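Local coordinates for protein manganese-dependent inorganic pyrophosphatase (Methanocaldococcus jannaschii, PDB 2EB0) that hydrolyses inorganic diphosphate to two phosphates with the help of two manganese ions per subunit, as a family II (class C) pyrophosphatase, at residues 143-148 / 181-186; 149-154 / 159-164. One frame throughout, in Å; residues are numbered along the deposited sequence.

Interaction 1 of 2, residues 143-148 / 181-186; sequences AIISDT and MEILKA. With MN (manganese (II) ion), chain E.
Ile145 and Ile183 meet branch to branch between helix 134-148 and helix 176-188, and their side chains cross at about a right angle. The closest touch is the methyl CG2 of Ile145 on the delta methyl CD1 of Ile183, 3.6 Å apart; CD1 also lies 3.9 Å from CB of Ile145. In Ile183 the CG2 branch stands anti to the backbone N (CG1 has chi1 -70°), and this methyl faces the backbone of the next residue after Ile145, 4.2 Å from CA of Ser146. The contact is thus small, apolar and buried, with Ile183 reaching over both Ile145 and the backbone of Ser146.

The polar groups of 143-148 find their partners outside the isoleucine pair. Ser146 OG hydrogen-bonds Glu38 OE2, and the Ser146 backbone O accepts from Lys187 NZ of helix 176-188, a polar tie beside the isoleucines. Thr148 OG1 folds back on its own helix and donates to Ile144 O at 2.8 Å, tilted 35° from the carbonyl plane; the same oxygen takes Thr148 N.

Asp147 supplies the metal bond: OD2 binds manganese at 2.4 Å, whereas OD1 stays at 3.3 Å from the ion, so one oxygen does the binding. Asp13, Asp66 and His88 complete this ion's protein ligands, placing the C-terminal part of helix 134-148 in the two-manganese active site of a DHH-family pyrophosphatase.

Interaction 2 of 2, residues 149-154 / 159-164; sequences VLFKSP and LDKEMA
Phe151 carries this contact, its ring reaching from the loop 149-154 to one side of helix 158-171. The ring meets Ala164 at its edge: CZ lies 3.6 Å from Ala164 CB, near the ring plane, and CE2 is 4.0 Å from the same methyl. One turn earlier, Lys161 comes in obliquely, with its CG 4.0 Å from Phe151 CD2 and its CA 4.1 Å from CE2. Lys161 therefore touches with the root of its chain, whose far end bends at chi4 (71°). The carbonyl O of Asp160 approaches CE2 obliquely at 4.1 Å; it already accepts the helical bond from Ala164 N.

The ring is aimed by its backbone. CG stands anti to the carbonyl carbon (chi1 -42°), and Val149, Leu150 and Phe151 all have positive phi, a tight left-handed bend that carries the chain off the preceding helix. Lys152 N bonds back to Val149 O at 3.2 Å, and Phe151 N is held by Thr148 OG1. On the helix side, Asp160 is anchored through its carboxylate: OD1 hydrogen-bonds Thr111 OG1, and OD2 hydrogen-bonds Thr157 OG1 and Gly107 N.

Were Phe151 an alanine, the Ala164 methyl and Lys161 CG would probably lose their aromatic neighbour, and a gap would be likely to open between loop and helix.

Beyond the ring, Ile144 of helix 134-148 and Ile176 of helix 176-188 also touch Phe151, and Leu141 packs on Ala164. Met163 turns to helix 109-118, so helix 158-171 lies against helices 134-148 and 109-118, with the Phe151 loop bridging across to helix 176-188.

How the interactions relate
Segments 143-148 and 149-154 follow directly in the chain, and interaction 2 lies nested within the loop that interaction 1 closes, their centres 10 Å apart. A Schellman motif joins them: Leu150 N bonds Ile145 O at 2.8 Å and Val149 N turns back to Ser146 O, ending helix 134-148 close to the manganese ligand Asp147. Thr148 O to Ser153 N, 2.9 Å, is a further probable hydrogen bond into the loop. Packing adds Ile144 CG2 on Asp160 O at 3.7 Å and Leu184 CD2 on Val149 CG1 at 3.8 Å. The Asp160 side chain lies about 9 Å from a manganese ion and about 7 Å from the side chains of the metal ligands Asp147 and His88.

Interaction 1 of 2, residues 143-148 / 181-186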
loop_
_atom_site.group_PDB
_atom_site.type_symbol
_atom_site.label_atom_id
_atom_site.label_comp_id
_atom_site.label_asym_id
_atom_site.label_seq_id
_atom_site.Cartn_x
_atom_site.Cartn_y
_atom_site.Cartn_z
ATOM N N ALA B 143 -13.152 18.561 4.559
ATOM C CA ALA B 143 -12.073 17.624 4.838
ATOM C C ALA B 143 -10.772 18.107 4.216
ATOM O O ALA B 143 -9.726 18.079 4.860
ATOM C CB ALA B 143 -12.429 16.231 4.304
ATOM N N ILE B 144 -10.836 18.553 2.966
ATOM C CA ILE B 144 -9.643 19.036 2.290
ATOM C C ILE B 144 -9.071 20.250 3.019
ATOM O O ILE B 144 -7.883 20.285 3.341
ATOM C CB ILE B 144 -9.940 19.391 0.810
ATOM C CG1 ILE B 144 -10.412 18.129 0.068
ATOM C CG2 ILE B 144 -8.691 19.939 0.144
ATOM C CD1 ILE B 144 -10.612 18.300 -1.423
ATOM N N ILE B 145 -9.921 21.233 3.297
ATOM C CA ILE B 145 -9.490 22.429 3.994
ATOM C C ILE B 145 -8.913 22.084 5.363
ATOM O O ILE B 145 -7.890 22.631 5.776
ATOM C CB ILE B 145 -10.657 23.411 4.194
ATOM C CG1 ILE B 145 -11.028 24.047 2.850
ATOM C CG2 ILE B 145 -10.280 24.473 5.238
ATOM C CD1 ILE B 145 -12.352 24.789 2.856
ATOM N N SER B 146 -9.579 21.180 6.066
ATOM C CA SER B 146 -9.143 20.787 7.391
ATOM C C SER B 146 -7.787 20.117 7.370
ATOM O O SER B 146 -6.886 20.492 8.113
ATOM C CB SER B 146 -10.160 19.836 8.018
ATOM O OG SER B 146 -9.628 19.274 9.206
ATOM N N ASP B 147 -7.641 19.124 6.505
ATOM C CA ASP B 147 -6.394 18.381 6.420
ATOM C C ASP B 147 -5.187 19.188 5.942
ATOM O O ASP B 147 -4.064 18.960 6.392
ATOM C CB ASP B 147 -6.600 17.161 5.534
ATOM C CG ASP B 147 -6.458 15.870 6.300
ATOM O OD1 ASP B 147 -6.916 15.811 7.462
ATOM O OD2 ASP B 147 -5.895 14.912 5.741
ATOM N N THR B 148 -5.417 20.130 5.038
ATOM C CA THR B 148 -4.328 20.938 4.526
ATOM C C THR B 148 -4.147 22.206 5.349
ATOM O O THR B 148 -3.197 22.950 5.136
ATOM C CB THR B 148 -4.566 21.327 3.053
ATOM O OG1 THR B 148 -5.781 22.088 2.932
ATOM C CG2 THR B 148 -4.659 20.084 2.203
ATOM N N MET B 181 -11.386 30.086 7.099
ATOM C CA MET B 181 -11.023 30.817 8.303
ATOM C C MET B 181 -11.822 30.250 9.476
ATOM O O MET B 181 -11.297 30.086 10.581
ATOM C CB MET B 181 -11.307 32.313 8.139
ATOM C CG MET B 181 -10.956 33.136 9.383
ATOM S SD MET B 181 -9.293 32.764 10.025
ATOM C CE MET B 181 -8.256 33.731 8.891
ATOM N N GLU B 182 -13.092 29.939 9.217
ATOM C CA GLU B 182 -13.980 29.372 10.225
ATOM C C GLU B 182 -13.416 28.039 10.714
ATOM O O GLU B 182 -13.321 27.783 11.916
ATOM C CB GLU B 182 -15.373 29.172 9.626
ATOM C CG GLU B 182 -16.459 29.853 10.418
ATOM C CD GLU B 182 -16.094 31.281 10.759
ATOM O OE1 GLU B 182 -16.086 32.127 9.842
ATOM O OE2 GLU B 182 -15.797 31.553 11.941
ATOM N N ILE B 183 -13.035 27.190 9.770
ATOM C CA ILE B 183 -12.462 25.907 10.118
ATOM C C ILE B 183 -11.198 26.118 10.951
ATOM O O ILE B 183 -10.981 25.420 11.945
ATOM C CB ILE B 183 -12.165 25.082 8.841
ATOM C CG1 ILE B 183 -13.494 24.635 8.215
ATOM C CG2 ILE B 183 -11.271 23.895 9.168
ATOM C CD1 ILE B 183 -13.371 23.834 6.943
ATOM N N LEU B 184 -10.379 27.096 10.576
ATOM C CA LEU B 184 -9.153 27.368 11.330
ATOM C C LEU B 184 -9.485 27.845 12.737
ATOM O O LEU B 184 -8.762 27.545 13.686
ATOM C CB LEU B 184 -8.283 28.418 10.623
ATOM C CG LEU B 184 -7.702 28.064 9.253
ATOM C CD1 LEU B 184 -6.696 29.132 8.845
ATOM C CD2 LEU B 184 -7.020 26.707 9.306
ATOM N N LYS B 185 -10.578 28.589 12.880
ATOM C CA LYS B 185 -10.972 29.062 14.203
ATOM C C LYS B 185 -11.531 27.887 15.007
ATOM O O LYS B 185 -11.502 27.890 16.240
ATOM C CB LYS B 185 -12.005 30.186 14.086
ATOM C CG LYS B 185 -11.412 31.486 13.546
ATOM C CD LYS B 185 -12.385 32.645 13.685
ATOM C CE LYS B 185 -11.745 33.954 13.248
ATOM N NZ LYS B 185 -12.586 35.140 13.588
ATOM N N ALA B 186 -12.016 26.874 14.294
ATOM C CA ALA B 186 -12.566 25.681 14.932
ATOM C C ALA B 186 -11.445 24.830 15.531
ATOM O O ALA B 186 -11.588 24.281 16.621
ATOM C CB ALA B 186 -13.372 24.864 13.921
HETATM MN MN MN E . -6.498 12.732 6.507
#

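Interaction 2 of 2, residues 149-154 / 159-164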
loop_
_atom_site.group_PDB
_atom_site.type_symbol
_atom_site.label_atom_id
_atom_site.label_comp_id
_atom_site.label_asym_id
_atom_site.label_seq_id
_atom_site.Cartn_x
_atom_site.Cartn_y
_atom_site.Cartn_z
ATOM N N VAL B 149 -5.037 22.433 6.310
ATOM C CA VAL B 149 -4.972 23.638 7.128
ATOM C C VAL B 149 -5.066 24.823 6.163
ATOM O O VAL B 149 -4.212 25.718 6.148
ATOM C CB VAL B 149 -3.645 23.735 7.913
ATOM C CG1 VAL B 149 -3.732 24.867 8.929
ATOM C CG2 VAL B 149 -3.339 22.402 8.594
ATOM N N LEU B 150 -6.117 24.803 5.355
ATOM C CA LEU B 150 -6.367 25.835 4.362
ATOM C C LEU B 150 -5.195 25.968 3.394
ATOM O O LEU B 150 -4.697 27.065 3.140
ATOM C CB LEU B 150 -6.648 27.181 5.034
ATOM C CG LEU B 150 -7.832 27.982 4.473
ATOM C CD1 LEU B 150 -7.631 29.454 4.794
ATOM C CD2 LEU B 150 -7.949 27.806 2.975
ATOM N N PHE B 151 -4.748 24.831 2.873
ATOM C CA PHE B 151 -3.664 24.787 1.902
ATOM C C PHE B 151 -2.336 25.362 2.393
ATOM O O PHE B 151 -1.490 25.745 1.590
ATOM C CB PHE B 151 -4.101 25.511 0.630
ATOM C CG PHE B 151 -5.513 25.202 0.223
ATOM C CD1 PHE B 151 -6.488 26.192 0.243
ATOM C CD2 PHE B 151 -5.871 23.913 -0.169
ATOM C CE1 PHE B 151 -7.805 25.903 -0.123
ATOM C CE2 PHE B 151 -7.173 23.611 -0.535
ATOM C CZ PHE B 151 -8.147 24.608 -0.512
ATOM N N LYS B 152 -2.148 25.408 3.708
ATOM C CA LYS B 152 -0.910 25.932 4.265
ATOM C C LYS B 152 0.095 24.809 4.480
ATOM O O LYS B 152 1.302 25.006 4.357
ATOM C CB LYS B 152 -1.189 26.650 5.586
ATOM C CG LYS B 152 -2.107 27.846 5.425
ATOM C CD LYS B 152 -2.335 28.567 6.736
ATOM C CE LYS B 152 -3.114 29.847 6.493
ATOM N NZ LYS B 152 -3.219 30.696 7.710
ATOM N N SER B 153 -0.408 23.622 4.795
ATOM C CA SER B 153 0.455 22.472 5.027
ATOM C C SER B 153 1.195 22.034 3.765
ATOM O O SER B 153 0.676 22.148 2.654
ATOM C CB SER B 153 -0.367 21.302 5.560
ATOM O OG SER B 153 0.410 20.124 5.575
ATOM N N PRO B 154 2.428 21.527 3.922
ATOM C CA PRO B 154 3.201 21.081 2.762
ATOM C C PRO B 154 2.646 19.828 2.084
ATOM O O PRO B 154 3.160 19.404 1.052
ATOM C CB PRO B 154 4.606 20.890 3.332
ATOM C CG PRO B 154 4.355 20.560 4.755
ATOM C CD PRO B 154 3.262 21.531 5.132
ATOM N N LEU B 159 -3.699 19.182 -6.758
ATOM C CA LEU B 159 -4.911 18.377 -6.801
ATOM C C LEU B 159 -5.855 18.821 -5.684
ATOM O O LEU B 159 -7.046 19.006 -5.913
ATOM C CB LEU B 159 -4.573 16.885 -6.639
ATOM C CG LEU B 159 -5.578 15.866 -7.192
ATOM C CD1 LEU B 159 -5.228 14.460 -6.699
ATOM C CD2 LEU B 159 -6.975 16.222 -6.755
ATOM N N ASP B 160 -5.319 18.987 -4.479
ATOM C CA ASP B 160 -6.124 19.411 -3.342
ATOM C C ASP B 160 -6.879 20.706 -3.671
ATOM O O ASP B 160 -8.083 20.818 -3.433
ATOM C CB ASP B 160 -5.232 19.618 -2.107
ATOM C CG ASP B 160 -4.592 18.311 -1.611
ATOM O OD1 ASP B 160 -5.316 17.440 -1.069
ATOM O OD2 ASP B 160 -3.362 18.148 -1.766
ATOM N N LYS B 161 -6.176 21.677 -4.233
ATOM C CA LYS B 161 -6.795 22.954 -4.573
ATOM C C LYS B 161 -7.818 22.799 -5.693
ATOM O O LYS B 161 -8.918 23.335 -5.617
ATOM C CB LYS B 161 -5.727 23.967 -4.991
ATOM C CG LYS B 161 -4.665 24.226 -3.941
ATOM C CD LYS B 161 -3.902 25.489 -4.269
ATOM C CE LYS B 161 -2.713 25.692 -3.351
ATOM N NZ LYS B 161 -1.619 24.721 -3.635
ATOM N N GLU B 162 -7.443 22.056 -6.726
ATOM C CA GLU B 162 -8.314 21.827 -7.878
ATOM C C GLU B 162 -9.621 21.174 -7.435
ATOM O O GLU B 162 -10.708 21.556 -7.863
ATOM C CB GLU B 162 -7.591 20.935 -8.885
ATOM C CG GLU B 162 -8.420 20.533 -10.084
ATOM C CD GLU B 162 -7.689 19.555 -10.985
ATOM O OE1 GLU B 162 -8.284 19.119 -11.995
ATOM O OE2 GLU B 162 -6.519 19.224 -10.683
ATOM N N MET B 163 -9.502 20.191 -6.556
ATOM C CA MET B 163 -10.664 19.488 -6.061
ATOM C C MET B 163 -11.520 20.377 -5.166
ATOM O O MET B 163 -12.748 20.352 -5.253
ATOM C CB MET B 163 -10.221 18.227 -5.327
ATOM C CG MET B 163 -10.996 17.007 -5.762
ATOM S SD MET B 163 -10.682 16.332 -7.431
ATOM C CE MET B 163 -10.455 17.770 -8.483
ATOM N N ALA B 164 -10.867 21.172 -4.323
ATOM C CA ALA B 164 -11.569 22.083 -3.430
ATOM C C ALA B 164 -12.469 23.023 -4.229
ATOM O O ALA B 164 -13.647 23.190 -3.909
ATOM C CB ALA B 164 -10.564 22.900 -2.601
#